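Long-range contacts in uncharacterized protein Dfer_1899 (Dyadobacter fermentans, PDB 5HX0), which is of unknown function but has the six-bladed beta-propeller fold of sialidase-like, BNR-repeat proteins, which suggests that it may act on glycans: residues A[322-328]-A[338-344]; A[290-294]-A[345-349]; A[136-140]-A[172-176]. One frame throughout, in Å; residues are numbered along the deposited sequence.

Overall arrangement
The chain builds a propeller of six antiparallel sheets, and the three contacts sample bonds within blades and between them. Going from the N terminus, contact 3 closes first: residues 136-140 pair with 172-176, shutting a loop that contains the helix 149-154. Contact 2 opens later, on strand 288-294, and closes only at 345-349. Contact 1, the hairpin pairing of 322-328 with 338-344, is nested inside that loop and adjoins contact 2, where Arg340 and Asn343 bond to Phe349 and Asp348. Contacts 1 and 3 tie strands within single blades, whereas contact 2 links two successive blades. Contact 3 lies apart, its centre about 26 Å from that of contact 1.

Contact 1 (A[322-328]-A[338-344]); sequences NRVLLSY and RARILNA
Tyr328 and Arg340 meet near the turn end of this antiparallel hairpin, where Arg340 NE donates an almost straight hydrogen bond of 2.9 Å to Tyr328 OH. The hydroxyl lies in the guanidinium plane, at its edge, while the tyrosine ring is turned 45° from that plane. Both side chains place CG between the backbone N and the carbonyl carbon (chi1 42° and 51°), and the tyrosine thereby leans across strand 338-342. Its ring lies over the backbone there: Arg338 O sits 3.8 Å from the ring plane of Tyr328, above its centre, and Arg338 CB packs against Tyr328 CE2 at 3.6 Å. Leu326 and Leu342 extend the same face of the sheet, touching through their methyl groups.

On the other face, Leu325 CD1 fits between Ile341 CG1 and Ala339 CB, 3.9 Å from each. Further along, Ile341 CG2 covers one face of the Arg323 guanidinium, 3.7 Å from Arg323 NH1, and Arg323 NE turns to a salt bridge with Asp321. Paired backbone bonds join Val324 to Leu342, Leu326 to Arg340 and Tyr328 to Arg338; beyond them a water donates to both Asn322 O and Ala344 O, bridging the strands where regular pairing has ended.

These are the second and third strands of one propeller blade, and the face with Leu325 and Ile341 packs on strands 378-385 and 393-401 of the next sheet. On the tyrosine side, Glu354 of the adjoining strand 354-358 receives salt bridges from Arg338 and Arg340 and also bonds to Tyr328 OH. The phenol oxygen is thus held by Arg340 and Glu354, while the packing of the ring on Arg338 O and CB sets its tilt, and the two arginines probably stabilise a negative charge on Glu354.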
ATOM      1  N   ASN A 322       9.275 -37.154 -11.383  1.00 17.49           N
ATOM      2  CA  ASN A 322      10.502 -36.690 -10.746  1.00 17.75           C
ATOM      3  C   ASN A 322      11.474 -36.038 -11.728  1.00 19.86           C
ATOM      4  O   ASN A 322      12.517 -35.526 -11.280  1.00 16.12           O
ATOM      5  CB  ASN A 322      11.249 -37.797  -9.971  1.00 24.04           C
ATOM      6  CG  ASN A 322      10.519 -38.223  -8.695  1.00 25.43           C
ATOM      7  OD1 ASN A 322       9.666 -37.510  -8.183  1.00 23.67           O
ATOM      8  ND2 ASN A 322      10.871 -39.392  -8.182  1.00 33.77           N
ATOM      9  N   ARG A 323      11.178 -36.004 -13.031  1.00 17.72           N
ATOM     10  CA  ARG A 323      11.936 -35.103 -13.892  1.00 18.63           C
ATOM     11  C   ARG A 323      11.664 -33.659 -13.447  1.00 19.39           C
ATOM     12  O   ARG A 323      10.756 -33.393 -12.661  1.00 15.27           O
ATOM     13  CB  ARG A 323      11.571 -35.324 -15.366  1.00 22.39           C
ATOM     14  CG  ARG A 323      11.918 -36.727 -15.885  1.00 18.61           C
ATOM     15  CD  ARG A 323      11.657 -36.818 -17.369  1.00 22.57           C
ATOM     16  NE  ARG A 323      10.256 -36.554 -17.678  1.00 24.17           N
ATOM     17  CZ  ARG A 323       9.813 -36.200 -18.886  1.00 20.93           C
ATOM     18  NH1 ARG A 323      10.663 -36.040 -19.898  1.00 21.59           N
ATOM     19  NH2 ARG A 323       8.525 -35.980 -19.066  1.00 22.52           N
ATOM     20  N   VAL A 324      12.470 -32.721 -13.950  1.00 17.02           N
ATOM     21  CA  VAL A 324      12.484 -31.353 -13.439  1.00 14.41           C
ATOM     22  C   VAL A 324      12.269 -30.387 -14.598  1.00 15.50           C
ATOM     23  O   VAL A 324      13.069 -30.361 -15.543  1.00 15.44           O
ATOM     24  CB  VAL A 324      13.801 -31.029 -12.712  1.00 16.96           C
ATOM     25  CG1 VAL A 324      13.794 -29.582 -12.201  1.00 13.17           C
ATOM     26  CG2 VAL A 324      14.029 -32.018 -11.564  1.00 18.52           C
ATOM     27  N   LEU A 325      11.187 -29.603 -14.527  1.00 12.10           N
ATOM     28  CA  LEU A 325      10.941 -28.551 -15.504  1.00 14.49           C
ATOM     29  C   LEU A 325      11.718 -27.303 -15.096  1.00 12.49           C
ATOM     30  O   LEU A 325      11.450 -26.723 -14.040  1.00 15.26           O
ATOM     31  CB  LEU A 325       9.450 -28.231 -15.616  1.00 12.68           C
ATOM     32  CG  LEU A 325       9.124 -27.097 -16.607  1.00 13.55           C
ATOM     33  CD1 LEU A 325       9.450 -27.524 -18.034  1.00 13.25           C
ATOM     34  CD2 LEU A 325       7.650 -26.710 -16.468  1.00 17.18           C
ATOM     35  N   LEU A 326      12.688 -26.904 -15.920  1.00 14.10           N
ATOM     36  CA  LEU A 326      13.489 -25.700 -15.698  1.00 11.90           C
ATOM     37  C   LEU A 326      13.006 -24.647 -16.680  1.00 17.31           C
ATOM     38  O   LEU A 326      13.208 -24.797 -17.881  1.00 10.91           O
ATOM     39  CB  LEU A 326      14.976 -25.998 -15.911  1.00 14.44           C
ATOM     40  CG  LEU A 326      15.973 -24.887 -15.572  1.00 15.30           C
ATOM     41  CD1 LEU A 326      16.036 -24.656 -14.068  1.00 12.58           C
ATOM     42  CD2 LEU A 326      17.351 -25.256 -16.119  1.00 19.24           C
ATOM     43  N   SER A 327      12.358 -23.590 -16.191  0.65  9.93           N
ATOM     44  CA  SER A 327      11.890 -22.546 -17.093  0.65 13.90           C
ATOM     45  C   SER A 327      12.696 -21.270 -16.879  0.65 14.72           C
ATOM     46  O   SER A 327      13.203 -21.011 -15.781  0.65 14.04           O
ATOM     47  CB  SER A 327      10.396 -22.273 -16.897  0.65 11.78           C
ATOM     48  OG  SER A 327      10.120 -21.931 -15.561  0.65 12.51           O
ATOM     49  N   TYR A 328      12.807 -20.471 -17.940  1.00 12.36           N
ATOM     50  CA  TYR A 328      13.606 -19.250 -17.891  1.00 14.25           C
ATOM     51  C   TYR A 328      13.147 -18.253 -18.941  1.00 13.30           C
ATOM     52  O   TYR A 328      12.561 -18.617 -19.961  1.00 12.57           O
ATOM     53  CB  TYR A 328      15.098 -19.535 -18.097  1.00 12.16           C
ATOM     54  CG  TYR A 328      15.392 -20.554 -19.176  1.00 11.53           C
ATOM     55  CD1 TYR A 328      15.366 -21.913 -18.886  1.00 17.40           C
ATOM     56  CD2 TYR A 328      15.739 -20.160 -20.458  1.00 10.49           C
ATOM     57  CE1 TYR A 328      15.646 -22.862 -19.852  1.00 14.04           C
ATOM     58  CE2 TYR A 328      16.026 -21.122 -21.453  1.00 14.78           C
ATOM     59  CZ  TYR A 328      15.978 -22.462 -21.128  1.00 14.79           C
ATOM     60  OH  TYR A 328      16.255 -23.444 -22.064  1.00 19.82           O
ATOM     61  N   ARG A 338      11.372 -19.771 -22.420  1.00 12.59           N
ATOM     62  CA  ARG A 338      11.819 -21.107 -22.815  1.00 14.07           C
ATOM     63  C   ARG A 338      11.932 -22.014 -21.588  1.00 17.44           C
ATOM     64  O   ARG A 338      11.819 -21.571 -20.440  1.00 13.70           O
ATOM     65  CB  ARG A 338      13.158 -21.020 -23.574  1.00 15.09           C
ATOM     66  CG  ARG A 338      13.037 -20.159 -24.843  1.00 13.24           C
ATOM     67  CD  ARG A 338      14.321 -20.042 -25.642  1.00 21.61           C
ATOM     68  NE  ARG A 338      14.047 -19.247 -26.843  1.00 17.12           N
ATOM     69  CZ  ARG A 338      14.651 -19.420 -28.012  1.00 28.04           C
ATOM     70  NH1 ARG A 338      15.580 -20.360 -28.156  1.00 26.37           N
ATOM     71  NH2 ARG A 338      14.319 -18.653 -29.040  1.00 16.50           N
ATOM     72  N   ALA A 339      12.177 -23.300 -21.839  1.00 14.00           N
ATOM     73  CA  ALA A 339      12.305 -24.265 -20.759  1.00 18.33           C
ATOM     74  C   ALA A 339      12.990 -25.521 -21.278  1.00 18.73           C
ATOM     75  O   ALA A 339      13.103 -25.734 -22.488  1.00 16.68           O
ATOM     76  CB  ALA A 339      10.932 -24.616 -20.160  1.00 14.14           C
ATOM     77  N   ARG A 340      13.446 -26.355 -20.339  1.00 14.97           N
ATOM     78  CA  ARG A 340      13.893 -27.695 -20.689  1.00 16.41           C
ATOM     79  C   ARG A 340      13.603 -28.623 -19.516  1.00 15.21           C
ATOM     80  O   ARG A 340      13.516 -28.185 -18.373  1.00 17.51           O
ATOM     81  CB  ARG A 340      15.386 -27.717 -21.076  1.00 21.38           C
ATOM     82  CG  ARG A 340      16.338 -27.048 -20.098  1.00 23.77           C
ATOM     83  CD  ARG A 340      17.763 -26.912 -20.706  1.00 21.55           C
ATOM     84  NE  ARG A 340      17.841 -25.888 -21.751  1.00 23.27           N
ATOM     85  CZ  ARG A 340      18.790 -25.835 -22.683  1.00 29.50           C
ATOM     86  NH1 ARG A 340      19.754 -26.756 -22.713  1.00 27.21           N
ATOM     87  NH2 ARG A 340      18.775 -24.872 -23.599  1.00 20.85           N
ATOM     88  N   ILE A 341      13.426 -29.908 -19.806  1.00 13.18           N
ATOM     89  CA  ILE A 341      13.077 -30.878 -18.778  1.00 17.84           C
ATOM     90  C   ILE A 341      14.316 -31.702 -18.469  1.00 16.17           C
ATOM     91  O   ILE A 341      14.833 -32.401 -19.346  1.00 17.48           O
ATOM     92  CB  ILE A 341      11.911 -31.774 -19.222  1.00 18.28           C
ATOM     93  CG1 ILE A 341      10.646 -30.937 -19.434  1.00 17.97           C
ATOM     94  CG2 ILE A 341      11.691 -32.896 -18.196  1.00 15.02           C
ATOM     95  CD1 ILE A 341       9.440 -31.778 -19.881  1.00 21.97           C
ATOM     96  N   LEU A 342      14.788 -31.617 -17.232  1.00 14.98           N
ATOM     97  CA  LEU A 342      15.993 -32.308 -16.806  1.00 18.35           C
ATOM     98  C   LEU A 342      15.634 -33.649 -16.179  1.00 20.04           C
ATOM     99  O   LEU A 342      14.501 -33.869 -15.742  1.00 18.38           O
ATOM    100  CB  LEU A 342      16.763 -31.447 -15.805  1.00 13.57           C
ATOM    101  CG  LEU A 342      17.036 -29.994 -16.212  1.00 14.39           C
ATOM    102  CD1 LEU A 342      17.909 -29.328 -15.164  1.00 20.01           C
ATOM    103  CD2 LEU A 342      17.698 -29.939 -17.595  1.00 16.92           C
ATOM    104  N   ASN A 343      16.612 -34.557 -16.139  1.00 16.59           N
ATOM    105  CA  ASN A 343      16.407 -35.785 -15.380  1.00 14.30           C
ATOM    106  C   ASN A 343      16.306 -35.453 -13.882  1.00 21.34           C
ATOM    107  O   ASN A 343      16.537 -34.316 -13.451  1.00 19.61           O
ATOM    108  CB  ASN A 343      17.522 -36.804 -15.669  1.00 16.57           C
ATOM    109  CG  ASN A 343      18.930 -36.267 -15.382  1.00 22.64           C
ATOM    110  OD1 ASN A 343      19.131 -35.416 -14.520  1.00 21.44           O
ATOM    111  ND2 ASN A 343      19.918 -36.792 -16.113  1.00 21.72           N
ATOM    112  N   ALA A 344      15.943 -36.464 -13.083  1.00 20.40           N
ATOM    113  CA  ALA A 344      15.633 -36.226 -11.668  1.00 14.64           C
ATOM    114  C   ALA A 344      16.793 -35.565 -10.929  1.00 15.09           C
ATOM    115  O   ALA A 344      16.583 -34.707 -10.064  1.00 17.62           O
ATOM    116  CB  ALA A 344      15.252 -37.543 -10.996  1.00 12.67           C
TER
HETATM  117  O   HOH W   1      13.876 -34.477  -9.380  1.00 14.77           O

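Contact 2 (A[290-294]-A[345-349]); sequences CIARS and ECTDF
Ile291, on a strand, and Phe349, in a loop, provide the closest pair of CA atoms across the contact, still 9.4 Å apart, so that no backbone-to-backbone bond is possible and side chains must bridge the gap. Arg293 does most of this. Its CG stands anti to the backbone N (chi1 -180°) and its chain reaches out before bending at chi3 to present the guanidinium end-on to Glu345 O. Arg293 NH1 and NH2 both donate to that one oxygen, over 3.0 and 2.8 Å, and the meeting is flat: Glu345 O lies in the guanidinium plane, and both nitrogens lie in the carbonyl plane. Arg293 NH1 also forms a salt bridge with Asp275, while the carboxylate of Glu345 bonds to Thr271 OG1 and to the backbone N of Lys273.

The contact spans two neighbouring blades of the propeller, from the third strand of one to the loop between the third and fourth strands of the next. Ser294, next to Arg293, opens an Asp-box motif, the hallmark turn of BNR repeats, and its OG bonds to Gly298 and Thr300.

Beside the polar grip lies an apolar one. Ile291 CD1 touches Phe349 CE2 at 3.8 Å, meeting the ring obliquely, while Ile291 CG2 stands above the rim of the ring, 3.9 Å from Phe349 CZ. Thr347 CG2 packs on Arg293 NH2 at 3.7 Å, and Glu305 and Met307 of strand 305-307 touch both Ile291 and Phe349.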
ATOM      1  N   CYS A 290      23.854 -20.578 -15.191  1.00 14.94           N
ATOM      2  CA  CYS A 290      24.821 -21.439 -14.518  1.00 18.84           C
ATOM      3  C   CYS A 290      24.158 -22.301 -13.449  1.00 19.90           C
ATOM      4  O   CYS A 290      22.999 -22.102 -13.070  1.00 18.22           O
ATOM      5  CB  CYS A 290      25.954 -20.609 -13.896  1.00 22.21           C
ATOM      6  SG  CYS A 290      27.005 -19.846 -15.169  1.00 21.54           S
ATOM      7  N   ILE A 291      24.923 -23.271 -12.952  1.00 12.76           N
ATOM      8  CA  ILE A 291      24.425 -24.202 -11.944  1.00 17.36           C
ATOM      9  C   ILE A 291      25.530 -24.434 -10.924  1.00 18.40           C
ATOM     10  O   ILE A 291      26.718 -24.430 -11.266  1.00 21.26           O
ATOM     11  CB  ILE A 291      23.957 -25.528 -12.597  1.00 17.80           C
ATOM     12  CG1 ILE A 291      23.250 -26.433 -11.592  1.00 21.06           C
ATOM     13  CG2 ILE A 291      25.149 -26.251 -13.276  1.00 22.51           C
ATOM     14  CD1 ILE A 291      22.603 -27.682 -12.214  1.00 17.05           C
ATOM     15  N   ALA A 292      25.145 -24.588  -9.663  1.00 16.85           N
ATOM     16  CA  ALA A 292      26.068 -25.014  -8.623  1.00 25.74           C
ATOM     17  C   ALA A 292      25.391 -26.103  -7.804  1.00 22.48           C
ATOM     18  O   ALA A 292      24.172 -26.071  -7.595  1.00 18.39           O
ATOM     19  CB  ALA A 292      26.500 -23.834  -7.730  1.00 18.33           C
ATOM     20  N   ARG A 293      26.186 -27.071  -7.337  1.00 21.68           N
ATOM     21  CA  ARG A 293      25.659 -28.264  -6.691  1.00 20.29           C
ATOM     22  C   ARG A 293      26.348 -28.527  -5.349  1.00 24.80           C
ATOM     23  O   ARG A 293      27.548 -28.276  -5.189  1.00 20.81           O
ATOM     24  CB  ARG A 293      25.817 -29.496  -7.621  1.00 22.39           C
ATOM     25  CG  ARG A 293      25.283 -30.796  -7.028  1.00 18.69           C
ATOM     26  CD  ARG A 293      25.448 -31.956  -8.035  1.00 20.59           C
ATOM     27  NE  ARG A 293      24.742 -31.683  -9.289  1.00 19.70           N
ATOM     28  CZ  ARG A 293      23.563 -32.204  -9.621  1.00 24.00           C
ATOM     29  NH1 ARG A 293      22.948 -33.044  -8.800  1.00 21.89           N
ATOM     30  NH2 ARG A 293      23.003 -31.896 -10.789  1.00 18.39           N
ATOM     31  N   SER A 294      25.571 -29.026  -4.383  1.00 21.35           N
ATOM     32  CA  SER A 294      26.088 -29.517  -3.107  1.00 28.64           C
ATOM     33  C   SER A 294      25.687 -30.974  -2.932  1.00 32.19           C
ATOM     34  O   SER A 294      24.508 -31.323  -3.090  1.00 26.16           O
ATOM     35  CB  SER A 294      25.556 -28.698  -1.928  1.00 22.25           C
ATOM     36  OG  SER A 294      25.893 -29.318  -0.691  1.00 23.03           O
ATOM     37  N   GLU A 345      18.025 -35.933 -11.260  1.00 18.67           N
ATOM     38  CA  GLU A 345      19.166 -35.374 -10.540  1.00 24.17           C
ATOM     39  C   GLU A 345      19.719 -34.101 -11.184  1.00 20.09           C
ATOM     40  O   GLU A 345      20.712 -33.549 -10.694  1.00 20.22           O
ATOM     41  CB  GLU A 345      20.251 -36.449 -10.407  1.00 24.25           C
ATOM     42  CG  GLU A 345      19.794 -37.613  -9.513  1.00 20.47           C
ATOM     43  CD  GLU A 345      19.460 -37.176  -8.088  1.00 20.03           C
ATOM     44  OE1 GLU A 345      20.275 -36.440  -7.494  1.00 18.49           O
ATOM     45  OE2 GLU A 345      18.375 -37.556  -7.563  1.00 20.99           O
ATOM     46  N   CYS A 346      19.085 -33.610 -12.256  1.00 17.99           N
ATOM     47  CA  CYS A 346      19.434 -32.321 -12.868  1.00 18.07           C
ATOM     48  C   CYS A 346      20.874 -32.306 -13.383  1.00 14.76           C
ATOM     49  O   CYS A 346      21.571 -31.298 -13.275  1.00 21.62           O
ATOM     50  CB  CYS A 346      19.204 -31.153 -11.901  1.00 19.06           C
ATOM     51  SG  CYS A 346      17.489 -30.971 -11.318  1.00 18.16           S
ATOM     52  N   THR A 347      21.314 -33.423 -13.971  1.00 21.18           N
ATOM     53  CA  THR A 347      22.674 -33.525 -14.500  1.00 19.88           C
ATOM     54  C   THR A 347      22.754 -33.328 -16.008  1.00 24.68           C
ATOM     55  O   THR A 347      23.843 -33.056 -16.529  1.00 25.18           O
ATOM     56  CB  THR A 347      23.288 -34.893 -14.157  1.00 20.92           C
ATOM     57  OG1 THR A 347      22.486 -35.946 -14.719  1.00 24.38           O
ATOM     58  CG2 THR A 347      23.371 -35.091 -12.656  1.00 26.61           C
ATOM     59  N   ASP A 348      21.638 -33.448 -16.722  1.00 18.67           N
ATOM     60  CA  ASP A 348      21.656 -33.518 -18.176  1.00 22.38           C
ATOM     61  C   ASP A 348      21.214 -32.211 -18.833  1.00 17.32           C
ATOM     62  O   ASP A 348      20.626 -32.230 -19.922  1.00 20.29           O
ATOM     63  CB  ASP A 348      20.792 -34.685 -18.652  1.00 22.96           C
ATOM     64  CG  ASP A 348      19.318 -34.501 -18.337  1.00 22.26           C
ATOM     65  OD1 ASP A 348      18.969 -33.635 -17.510  1.00 18.57           O
ATOM     66  OD2 ASP A 348      18.511 -35.248 -18.916  1.00 24.48           O
ATOM     67  N   PHE A 349      21.520 -31.075 -18.206  1.00 18.56           N
ATOM     68  CA  PHE A 349      21.050 -29.794 -18.732  1.00 16.71           C
ATOM     69  C   PHE A 349      21.656 -29.492 -20.096  1.00 19.98           C
ATOM     70  O   PHE A 349      21.068 -28.747 -20.882  1.00 20.22           O
ATOM     71  CB  PHE A 349      21.381 -28.674 -17.742  1.00 14.82           C
ATOM     72  CG  PHE A 349      22.715 -28.858 -17.072  1.00 17.61           C
ATOM     73  CD1 PHE A 349      23.885 -28.489 -17.721  1.00 17.76           C
ATOM     74  CD2 PHE A 349      22.807 -29.432 -15.818  1.00 18.48           C
ATOM     75  CE1 PHE A 349      25.126 -28.676 -17.109  1.00 17.08           C
ATOM     76  CE2 PHE A 349      24.050 -29.631 -15.201  1.00 19.61           C
ATOM     77  CZ  PHE A 349      25.204 -29.238 -15.847  1.00 19.00           C
TER

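Contact 3 (A[136-140]-A[172-176]); sequences TILCA and VLRST
Leu138 and Arg174 lie side by side and point the same way, with Leu138 CD2 against Arg174 CG at 3.4 Å and against Arg174 CD at 3.7 Å. The arginine chain is extended from CG to NE, which carries its guanidinium along to Thr136, whose CG2 covers one face near the rim, 4.0 Å from Arg174 NH2. On the same side of the sheet, Val172 CG2 meets Ala140 CB at 4.2 Å. Cys139 and Leu173, Ile137 and Ser175 occupy the other face.

Two hydrogen-bonded pairs set this register: Ile137 and Ser175 exchange bonds through N and O, as do Cys139 and Leu173. Beyond them, Arg174 NE donates to Lys245 O, and Thr136 OG1 is held by Asp134. Ser175 begins an Asp box: its OG, anti to the backbone N (chi1 176°), bonds to Asp177 N, Gly179 N and Ser181 O, with Trp182 packed against both Ser175 and Ile137.

Strands 123-131 and 183-186 flank the pair within its blade, while Leu138, Ala140 and Val172 pack against strand 220-229 of the next sheet.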
ATOM      1  N   THR A 136       1.616 -23.841   5.253  1.00 14.89           N
ATOM      2  CA  THR A 136       2.215 -22.526   5.468  1.00 13.90           C
ATOM      3  C   THR A 136       2.675 -21.920   4.147  1.00 12.40           C
ATOM      4  O   THR A 136       3.210 -22.620   3.284  1.00 10.98           O
ATOM      5  CB  THR A 136       3.408 -22.662   6.410  1.00 17.90           C
ATOM      6  OG1 THR A 136       2.960 -23.225   7.654  1.00 22.70           O
ATOM      7  CG2 THR A 136       4.074 -21.307   6.655  1.00 11.90           C
ATOM      8  N   ILE A 137       2.486 -20.610   3.985  1.00 10.61           N
ATOM      9  CA  ILE A 137       2.978 -19.914   2.793  1.00 11.10           C
ATOM     10  C   ILE A 137       3.937 -18.820   3.221  1.00 11.41           C
ATOM     11  O   ILE A 137       3.608 -18.008   4.092  1.00 14.91           O
ATOM     12  CB  ILE A 137       1.835 -19.325   1.947  1.00 10.51           C
ATOM     13  CG1 ILE A 137       0.864 -20.426   1.504  1.00 10.87           C
ATOM     14  CG2 ILE A 137       2.406 -18.565   0.712  1.00 10.60           C
ATOM     15  CD1 ILE A 137      -0.478 -19.878   0.985  1.00 13.17           C
ATOM     16  N   LEU A 138       5.125 -18.815   2.616  1.00 12.07           N
ATOM     17  CA  LEU A 138       6.094 -17.737   2.761  1.00 11.08           C
ATOM     18  C   LEU A 138       6.061 -16.891   1.499  1.00 14.65           C
ATOM     19  O   LEU A 138       5.945 -17.431   0.398  1.00 11.44           O
ATOM     20  CB  LEU A 138       7.505 -18.279   2.953  1.00 15.32           C
ATOM     21  CG  LEU A 138       7.750 -19.271   4.095  1.00 18.08           C
ATOM     22  CD1 LEU A 138       9.203 -19.726   4.080  1.00 23.64           C
ATOM     23  CD2 LEU A 138       7.442 -18.589   5.399  1.00 20.12           C
ATOM     24  N   CYS A 139       6.175 -15.569   1.658  1.00 11.09           N
ATOM     25  CA  CYS A 139       6.239 -14.657   0.513  1.00  9.37           C
ATOM     26  C   CYS A 139       7.448 -13.745   0.715  1.00 13.09           C
ATOM     27  O   CYS A 139       7.378 -12.771   1.468  1.00 13.62           O
ATOM     28  CB  CYS A 139       4.943 -13.853   0.358  1.00 10.57           C
ATOM     29  SG  CYS A 139       4.975 -12.747  -1.076  1.00 14.26           S
ATOM     30  N   ALA A 140       8.550 -14.063   0.042  1.00 11.83           N
ATOM     31  CA  ALA A 140       9.760 -13.257   0.137  1.00 11.76           C
ATOM     32  C   ALA A 140       9.663 -12.051  -0.787  1.00 15.70           C
ATOM     33  O   ALA A 140       9.046 -12.102  -1.862  1.00 10.78           O
ATOM     34  CB  ALA A 140      10.990 -14.091  -0.225  1.00 12.95           C
ATOM     35  N   VAL A 172      10.173 -10.789   4.479  1.00 10.57           N
ATOM     36  CA  VAL A 172       9.382 -11.983   4.188  1.00 11.45           C
ATOM     37  C   VAL A 172       8.079 -11.894   4.966  1.00 19.75           C
ATOM     38  O   VAL A 172       8.088 -11.611   6.171  1.00 17.62           O
ATOM     39  CB  VAL A 172      10.141 -13.273   4.571  1.00 14.83           C
ATOM     40  CG1 VAL A 172       9.341 -14.509   4.186  1.00 14.57           C
ATOM     41  CG2 VAL A 172      11.510 -13.296   3.915  1.00 14.92           C
ATOM     42  N   LEU A 173       6.963 -12.115   4.282  1.00 13.56           N
ATOM     43  CA  LEU A 173       5.670 -12.270   4.929  1.00 15.44           C
ATOM     44  C   LEU A 173       5.319 -13.750   5.021  1.00 15.91           C
ATOM     45  O   LEU A 173       5.738 -14.566   4.200  1.00 14.81           O
ATOM     46  CB  LEU A 173       4.588 -11.526   4.148  1.00 14.92           C
ATOM     47  CG  LEU A 173       5.167 -10.141   3.899  1.00 27.54           C
ATOM     48  CD1 LEU A 173       4.706  -9.615   2.599  1.00 31.93           C
ATOM     49  CD2 LEU A 173       4.854  -9.211   5.040  1.00 19.88           C
ATOM     50  N   ARG A 174       4.488 -14.074   5.999  1.00 10.63           N
ATOM     51  CA  ARG A 174       4.153 -15.455   6.308  1.00 14.58           C
ATOM     52  C   ARG A 174       2.654 -15.572   6.547  1.00 15.16           C
ATOM     53  O   ARG A 174       2.058 -14.730   7.224  1.00 15.18           O
ATOM     54  CB  ARG A 174       4.930 -15.875   7.559  1.00 17.71           C
ATOM     55  CG  ARG A 174       5.314 -17.277   7.653  1.00 27.28           C
ATOM     56  CD  ARG A 174       6.402 -17.444   8.732  1.00 22.80           C
ATOM     57  NE  ARG A 174       6.615 -18.856   8.980  1.00 22.69           N
ATOM     58  CZ  ARG A 174       5.893 -19.559   9.841  1.00 28.97           C
ATOM     59  NH1 ARG A 174       4.933 -18.958  10.547  1.00 34.33           N
ATOM     60  NH2 ARG A 174       6.132 -20.852  10.007  1.00 24.86           N
ATOM     61  N   SER A 175       2.042 -16.620   6.007  1.00 11.73           N
ATOM     62  CA  SER A 175       0.634 -16.883   6.256  1.00 12.25           C
ATOM     63  C   SER A 175       0.459 -18.319   6.711  1.00 18.05           C
ATOM     64  O   SER A 175       0.993 -19.247   6.093  1.00 14.35           O
ATOM     65  CB  SER A 175      -0.222 -16.627   5.025  1.00 11.05           C
ATOM     66  OG  SER A 175      -1.575 -16.980   5.276  1.00 10.51           O
ATOM     67  N   THR A 176      -0.301 -18.496   7.793  1.00 15.37           N
ATOM     68  CA  THR A 176      -0.687 -19.820   8.258  1.00 17.27           C
ATOM     69  C   THR A 176      -2.178 -20.077   8.065  1.00 22.86           C
ATOM     70  O   THR A 176      -2.709 -21.058   8.603  1.00 23.03           O
ATOM     71  CB  THR A 176      -0.294 -19.998   9.731  1.00 15.98           C
ATOM     72  OG1 THR A 176      -0.883 -18.950  10.498  1.00 19.19           O
ATOM     73  CG2 THR A 176       1.222 -19.929   9.901  1.00 21.96           C
TER